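Local coordinates for protein twin-arginine translocation pathway signal (Rhodoferax ferrireducens, PDB 5IM2) that probably binds small aromatic carboxylates as the extracytoplasmic solute-binding component of a TRAP transporter, and holds copurified benzoate, at residues M212-I217 and A229-E234; R192-Q197 and Y259-V264. One frame throughout, in Å; residues are numbered along the deposited sequence.

How the contacts relate
Contacts 1 and 2 meet around one benzoate, and their centres lie about 10 Å apart. Contact 1 (212-217 with 229-234) supplies a mostly apolar flank to the ligand, with the Glu234 carboxylate at the ring; contact 2 (192-197 with 259-264) brings the arginine that grips its carboxylate and a phenylalanine from the other sheet of the protein. The two are joined directly. Strands 190-193 and 228-232 are neighbours in one sheet, where Ala230 N lies 2.9 Å from Arg192 O in a probable hydrogen bond. The loop of contact 1 is tied in too, because Met212 O is 2.8 Å from Arg192 NH2, another probable hydrogen bond. Arg192 therefore connects both contacts to the ligand.

Contact 1. Residues M212-I217 and A229-E234; sequences MPLPAI and AALPWE. With BEZ (benzoic acid), chain B.
Leu214, on the turn after strand 208-211, faces Leu231 on strand 228-232 with their CA atoms 8.7 Å apart, and one turn further on Ile217 at the start of helix 217-223 lies opposite Ala229. No hydrogen bond crosses this gap; it is filled by methyl groups. The focus is CD2 of Leu231. Leu214 comes at it almost perpendicularly, its CD1 3.7 Å from that CD2, while Ile217 meets it tip to tip, CD1 to CD2 at 3.8 Å. CG of Leu214, anti to the backbone N (chi1 180°), sends CD1 to Leu231 and CD2 to 4.0 Å from benzoate C3; its CB lies beside benzoate O2. The same CD2 of Leu231 also reaches to 3.5 Å from benzoate O1, and Val241 of helix 241-244 packs on both Ile217 and Leu231. Behind Leu231 the chain turns to the aromatic part of the ligand: Pro232 CD is 3.7 Å from benzoate C6, and its CG lies near C5. Without CG and CD, as with an alanine here, a gap would probably open beside C5 and C6 and leave the benzoate ring freer to shift. Glu234 follows, its OE2 3.5 Å from benzoate C5; hydrogen bonds to Asn62 and Gln299 hold its two carboxylate oxygens in place. The turn leads from strand 208-211 into helix 217-223, and strand 228-232 completes a beta-alpha-beta crossover, with 190-193 between the two strands in the sheet; here they form one wall of the benzoate pocket of a two-lobed family 7 solute-binding protein.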
loop_
_atom_site.group_PDB
_atom_site.type_symbol
_atom_site.label_atom_id
_atom_site.label_comp_id
_atom_site.label_asym_id
_atom_site.label_seq_id
_atom_site.Cartn_x
_atom_site.Cartn_y
_atom_site.Cartn_z
ATOM N N MET A 212 -3.379 -3.916 11.985
ATOM C CA MET A 212 -3.530 -5.317 11.585
ATOM C C MET A 212 -3.501 -5.398 10.069
ATOM O O MET A 212 -3.858 -4.426 9.399
ATOM C CB MET A 212 -4.831 -5.922 12.113
ATOM C CG MET A 212 -6.071 -5.416 11.388
ATOM S SD MET A 212 -7.604 -6.065 12.050
ATOM C CE MET A 212 -7.631 -5.154 13.609
ATOM N N PRO A 213 -3.088 -6.525 9.495
ATOM C CA PRO A 213 -3.104 -6.654 8.039
ATOM C C PRO A 213 -4.497 -6.902 7.481
ATOM O O PRO A 213 -5.440 -7.276 8.180
ATOM C CB PRO A 213 -2.192 -7.853 7.787
ATOM C CG PRO A 213 -2.376 -8.676 8.967
ATOM C CD PRO A 213 -2.502 -7.725 10.124
ATOM N N LEU A 214 -4.594 -6.719 6.163
ATOM C CA LEU A 214 -5.888 -6.742 5.487
ATOM C C LEU A 214 -6.729 -7.963 5.835
ATOM O O LEU A 214 -7.904 -7.776 6.173
ATOM C CB LEU A 214 -5.678 -6.671 3.969
ATOM C CG LEU A 214 -6.949 -6.691 3.093
ATOM C CD1 LEU A 214 -7.709 -5.359 3.149
ATOM C CD2 LEU A 214 -6.616 -7.051 1.634
ATOM N N PRO A 215 -6.222 -9.209 5.769
ATOM C CA PRO A 215 -7.123 -10.372 5.918
ATOM C C PRO A 215 -7.760 -10.484 7.292
ATOM O O PRO A 215 -8.775 -11.184 7.416
ATOM C CB PRO A 215 -6.212 -11.575 5.637
ATOM C CG PRO A 215 -5.014 -11.004 4.966
ATOM C CD PRO A 215 -4.841 -9.642 5.553
ATOM N N ALA A 216 -7.189 -9.820 8.312
ATOM C CA ALA A 216 -7.688 -9.854 9.677
ATOM C C ALA A 216 -8.905 -8.954 9.880
ATOM O O ALA A 216 -9.530 -9.008 10.939
ATOM C CB ALA A 216 -6.560 -9.441 10.637
ATOM N N ILE A 217 -9.252 -8.118 8.903
ATOM C CA ILE A 217 -10.213 -7.044 9.151
ATOM C C ILE A 217 -11.615 -7.610 9.339
ATOM O O ILE A 217 -12.310 -7.191 10.275
ATOM C CB ILE A 217 -10.162 -5.982 8.041
ATOM C CG1 ILE A 217 -8.881 -5.157 8.201
ATOM C CG2 ILE A 217 -11.350 -5.033 8.121
ATOM C CD1 ILE A 217 -8.585 -4.262 7.033
ATOM N N ALA A 229 -12.336 0.921 9.705
ATOM C CA ALA A 229 -11.047 0.638 9.093
ATOM C C ALA A 229 -10.720 1.706 8.070
ATOM O O ALA A 229 -11.601 2.202 7.362
ATOM C CB ALA A 229 -11.017 -0.723 8.388
ATOM N N ALA A 230 -9.432 2.000 7.968
ATOM C CA ALA A 230 -8.904 2.819 6.891
ATOM C C ALA A 230 -8.475 1.875 5.769
ATOM O O ALA A 230 -7.650 0.996 5.990
ATOM C CB ALA A 230 -7.723 3.644 7.403
ATOM N N LEU A 231 -9.065 2.036 4.583
ATOM C CA LEU A 231 -8.733 1.252 3.393
ATOM C C LEU A 231 -8.968 2.130 2.180
ATOM O O LEU A 231 -9.905 2.934 2.188
ATOM C CB LEU A 231 -9.613 0.015 3.227
ATOM C CG LEU A 231 -9.580 -1.071 4.277
ATOM C CD1 LEU A 231 -10.789 -1.991 4.173
ATOM C CD2 LEU A 231 -8.288 -1.807 4.094
ATOM N N PRO A 232 -8.242 1.913 1.082
ATOM C CA PRO A 232 -8.693 2.485 -0.192
ATOM C C PRO A 232 -9.925 1.738 -0.700
ATOM O O PRO A 232 -10.212 0.612 -0.291
ATOM C CB PRO A 232 -7.498 2.268 -1.116
ATOM C CG PRO A 232 -6.925 0.975 -0.612
ATOM C CD PRO A 232 -7.076 1.026 0.893
ATOM N N TRP A 233 -10.619 2.365 -1.657
ATOM C CA TRP A 233 -11.855 1.810 -2.190
ATOM C C TRP A 233 -11.635 0.480 -2.888
ATOM O O TRP A 233 -12.496 -0.407 -2.816
ATOM C CB TRP A 233 -12.503 2.787 -3.182
ATOM C CG TRP A 233 -13.472 3.762 -2.580
ATOM C CD1 TRP A 233 -13.406 5.119 -2.637
ATOM C CD2 TRP A 233 -14.657 3.453 -1.829
ATOM N NE1 TRP A 233 -14.463 5.681 -1.966
ATOM C CE2 TRP A 233 -15.247 4.682 -1.456
ATOM C CE3 TRP A 233 -15.261 2.264 -1.423
ATOM C CZ2 TRP A 233 -16.434 4.752 -0.728
ATOM C CZ3 TRP A 233 -16.431 2.334 -0.694
ATOM C CH2 TRP A 233 -17.005 3.578 -0.356
ATOM N N GLU A 234 -10.496 0.317 -3.571
ATOM C CA GLU A 234 -10.369 -0.779 -4.515
ATOM C C GLU A 234 -10.422 -2.142 -3.815
ATOM O O GLU A 234 -10.919 -3.117 -4.406
ATOM C CB GLU A 234 -9.082 -0.620 -5.340
ATOM C CG GLU A 234 -7.800 -0.715 -4.562
ATOM C CD GLU A 234 -7.270 -2.137 -4.352
ATOM O OE1 GLU A 234 -7.668 -3.084 -5.095
ATOM O OE2 GLU A 234 -6.445 -2.276 -3.415
HETATM C C BEZ B . -4.273 -2.576 3.522
HETATM O O1 BEZ B . -4.760 -1.495 3.961
HETATM O O2 BEZ B . -3.740 -3.380 4.323
HETATM C C1 BEZ B . -4.367 -2.904 2.062
HETATM C C2 BEZ B . -3.814 -4.089 1.583
HETATM C C3 BEZ B . -3.943 -4.388 0.225
HETATM C C4 BEZ B . -4.587 -3.501 -0.620
HETATM C C5 BEZ B . -5.111 -2.315 -0.143
HETATM C C6 BEZ B . -4.999 -2.013 1.218
#

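Contact 2. Residues R192-Q197 and Y259-V264; sequences RGPTRQ and YTATFV. With BEZ (benzoic acid), chain B.
Pro194 meets Tyr259 and Ala261 where the two sheets of this solute-binding fold approach each other: Pro194 directly follows strand 190-193 of the six-stranded sheet, while 259-264 leads into strand 262-267 of the five-stranded one. The site between them is the ligand pocket, and an arginine that pairs with a substrate carboxylate is a familiar feature of TRAP solute-binding proteins.

The direct packing is apolar and light. CG of Pro194 rests 4.3 Å from CB of Ala261, and the same CG approaches CE2 of Tyr259 obliquely at 4.4 Å. CB of Pro194 lies 3.7 Å from each of the benzoate oxygens O1 and O2. Beyond the proline, Thr195 is the N-cap residue of helix 196-205. Glu130 links the two segments from outside, accepting from Thr195 OG1 with one carboxylate oxygen and from Thr262 N with the other.

The aromatic contribution comes from Phe263, which stacks on Trp113 and presents its edge to the ligand ring, CE2 being 3.7 Å from benzoate C3.

Most of the polar grip comes from Arg192, with Tyr118 OH adding a hydrogen bond to the ligand. A chi1 of 178° stretches the arginine chain away from its backbone N, and the kink at chi2 (-88°) then brings the guanidinium to the carboxylate. The benzoate carboxylate carbon lies at the edge of that group, in its plane. NH1 also bonds Ala230 O and NH2 has a second bond too, which fixes the rotation, and CA of Pro194 sits 3.5 Å above one face, offset toward the rim. The pairing is bidentate and nearly straight: Arg192 NH1 donates to benzoate O1 at 2.7 Å, and Arg192 NH2 to benzoate O2 at 2.7 Å with an angle of 169°.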
loop_
_atom_site.group_PDB
_atom_site.type_symbol
_atom_site.label_atom_id
_atom_site.label_comp_id
_atom_site.label_asym_id
_atom_site.label_seq_id
_atom_site.Cartn_x
_atom_site.Cartn_y
_atom_site.Cartn_z
ATOM N N ARG A 192 -8.896 0.683 12.501
ATOM C CA ARG A 192 -7.767 -0.065 11.950
ATOM C C ARG A 192 -6.958 0.773 10.965
ATOM O O ARG A 192 -7.516 1.473 10.104
ATOM C CB ARG A 192 -8.262 -1.331 11.241
ATOM C CG ARG A 192 -7.183 -2.156 10.580
ATOM C CD ARG A 192 -6.896 -1.715 9.121
ATOM N NE ARG A 192 -5.873 -2.563 8.536
ATOM C CZ ARG A 192 -5.429 -2.458 7.285
ATOM N NH1 ARG A 192 -5.915 -1.518 6.456
ATOM N NH2 ARG A 192 -4.499 -3.290 6.873
ATOM N N GLY A 193 -5.632 0.648 11.066
ATOM C CA GLY A 193 -4.737 1.086 10.017
ATOM C C GLY A 193 -3.744 -0.006 9.668
ATOM O O GLY A 193 -3.504 -0.940 10.443
ATOM N N PRO A 194 -3.107 0.114 8.501
ATOM C CA PRO A 194 -2.217 -0.949 8.030
ATOM C C PRO A 194 -0.785 -0.897 8.566
ATOM O O PRO A 194 -0.125 -1.940 8.622
ATOM C CB PRO A 194 -2.236 -0.745 6.507
ATOM C CG PRO A 194 -2.470 0.762 6.337
ATOM C CD PRO A 194 -3.412 1.107 7.462
ATOM N N THR A 195 -0.300 0.294 8.936
ATOM C CA THR A 195 1.094 0.495 9.305
ATOM C C THR A 195 1.178 1.508 10.449
ATOM O O THR A 195 0.248 2.280 10.671
ATOM C CB THR A 195 1.886 1.033 8.137
ATOM O OG1 THR A 195 1.428 2.370 7.891
ATOM C CG2 THR A 195 1.686 0.174 6.892
ATOM N N ARG A 196 2.352 1.594 11.084
ATOM C CA ARG A 196 2.518 2.514 12.221
ATOM C C ARG A 196 2.340 3.985 11.820
ATOM O O ARG A 196 1.867 4.789 12.626
ATOM C CB ARG A 196 3.878 2.282 12.890
ATOM C CG ARG A 196 5.052 2.929 12.201
ATOM C CD ARG A 196 6.339 2.847 13.027
ATOM N NE ARG A 196 7.439 3.526 12.342
ATOM C CZ ARG A 196 8.488 4.089 12.942
ATOM N NH1 ARG A 196 8.610 4.067 14.268
ATOM N NH2 ARG A 196 9.423 4.685 12.207
ATOM N N GLN A 197 2.722 4.408 10.599
ATOM C CA GLN A 197 2.486 5.819 10.312
ATOM C C GLN A 197 1.006 6.122 10.169
ATOM O O GLN A 197 0.576 7.217 10.497
ATOM C CB GLN A 197 3.224 6.306 9.046
ATOM C CG GLN A 197 4.699 6.525 9.196
ATOM C CD GLN A 197 5.106 7.209 10.463
ATOM O OE1 GLN A 197 4.485 8.191 10.884
ATOM N NE2 GLN A 197 6.187 6.739 11.052
ATOM N N TYR A 259 -4.038 9.577 3.334
ATOM C CA TYR A 259 -2.871 8.703 3.407
ATOM C C TYR A 259 -2.895 7.728 2.232
ATOM O O TYR A 259 -3.913 7.531 1.570
ATOM C CB TYR A 259 -2.808 7.915 4.749
ATOM C CG TYR A 259 -3.671 6.690 4.716
ATOM C CD1 TYR A 259 -5.033 6.770 4.928
ATOM C CD2 TYR A 259 -3.128 5.456 4.391
ATOM C CE1 TYR A 259 -5.848 5.641 4.825
ATOM C CE2 TYR A 259 -3.932 4.321 4.292
ATOM C CZ TYR A 259 -5.287 4.427 4.504
ATOM O OH TYR A 259 -6.079 3.300 4.392
ATOM N N THR A 260 -1.746 7.106 2.009
ATOM C CA THR A 260 -1.652 5.877 1.233
ATOM C C THR A 260 -0.651 4.954 1.919
ATOM O O THR A 260 0.101 5.357 2.818
ATOM C CB THR A 260 -1.289 6.169 -0.226
ATOM O OG1 THR A 260 -1.397 4.959 -0.975
ATOM C CG2 THR A 260 0.115 6.748 -0.373
ATOM N N ALA A 261 -0.675 3.688 1.526
ATOM C CA ALA A 261 0.280 2.709 2.018
ATOM C C ALA A 261 1.198 2.286 0.881
ATOM O O ALA A 261 0.820 2.327 -0.281
ATOM C CB ALA A 261 -0.427 1.488 2.621
ATOM N N THR A 262 2.416 1.894 1.236
ATOM C CA THR A 262 3.404 1.438 0.282
ATOM C C THR A 262 3.418 -0.072 0.191
ATOM O O THR A 262 3.139 -0.782 1.155
ATOM C CB THR A 262 4.808 1.925 0.637
ATOM O OG1 THR A 262 5.189 1.446 1.925
ATOM C CG2 THR A 262 4.843 3.406 0.623
ATOM N N PHE A 263 3.770 -0.546 -0.993
ATOM C CA PHE A 263 3.879 -1.958 -1.293
ATOM C C PHE A 263 5.207 -2.208 -1.976
ATOM O O PHE A 263 5.693 -1.355 -2.729
ATOM C CB PHE A 263 2.749 -2.432 -2.245
ATOM C CG PHE A 263 1.376 -2.211 -1.706
ATOM C CD1 PHE A 263 0.796 -0.967 -1.761
ATOM C CD2 PHE A 263 0.672 -3.266 -1.105
ATOM C CE1 PHE A 263 -0.462 -0.768 -1.240
ATOM C CE2 PHE A 263 -0.580 -3.068 -0.595
ATOM C CZ PHE A 263 -1.151 -1.802 -0.675
ATOM N N VAL A 264 5.758 -3.390 -1.735
ATOM C CA VAL A 264 6.975 -3.844 -2.395
ATOM C C VAL A 264 6.717 -5.181 -3.081
ATOM O O VAL A 264 6.077 -6.080 -2.515
ATOM C CB VAL A 264 8.156 -3.943 -1.411
ATOM C CG1 VAL A 264 7.884 -4.979 -0.358
ATOM C CG2 VAL A 264 9.437 -4.237 -2.181
HETATM C C BEZ B . -4.273 -2.576 3.522
HETATM O O1 BEZ B . -4.760 -1.495 3.961
HETATM O O2 BEZ B . -3.740 -3.380 4.323
HETATM C C1 BEZ B . -4.367 -2.904 2.062
HETATM C C2 BEZ B . -3.814 -4.089 1.583
HETATM C C3 BEZ B . -3.943 -4.388 0.225
HETATM C C4 BEZ B . -4.587 -3.501 -0.620
HETATM C C5 BEZ B . -5.111 -2.315 -0.143
HETATM C C6 BEZ B . -4.999 -2.013 1.218
#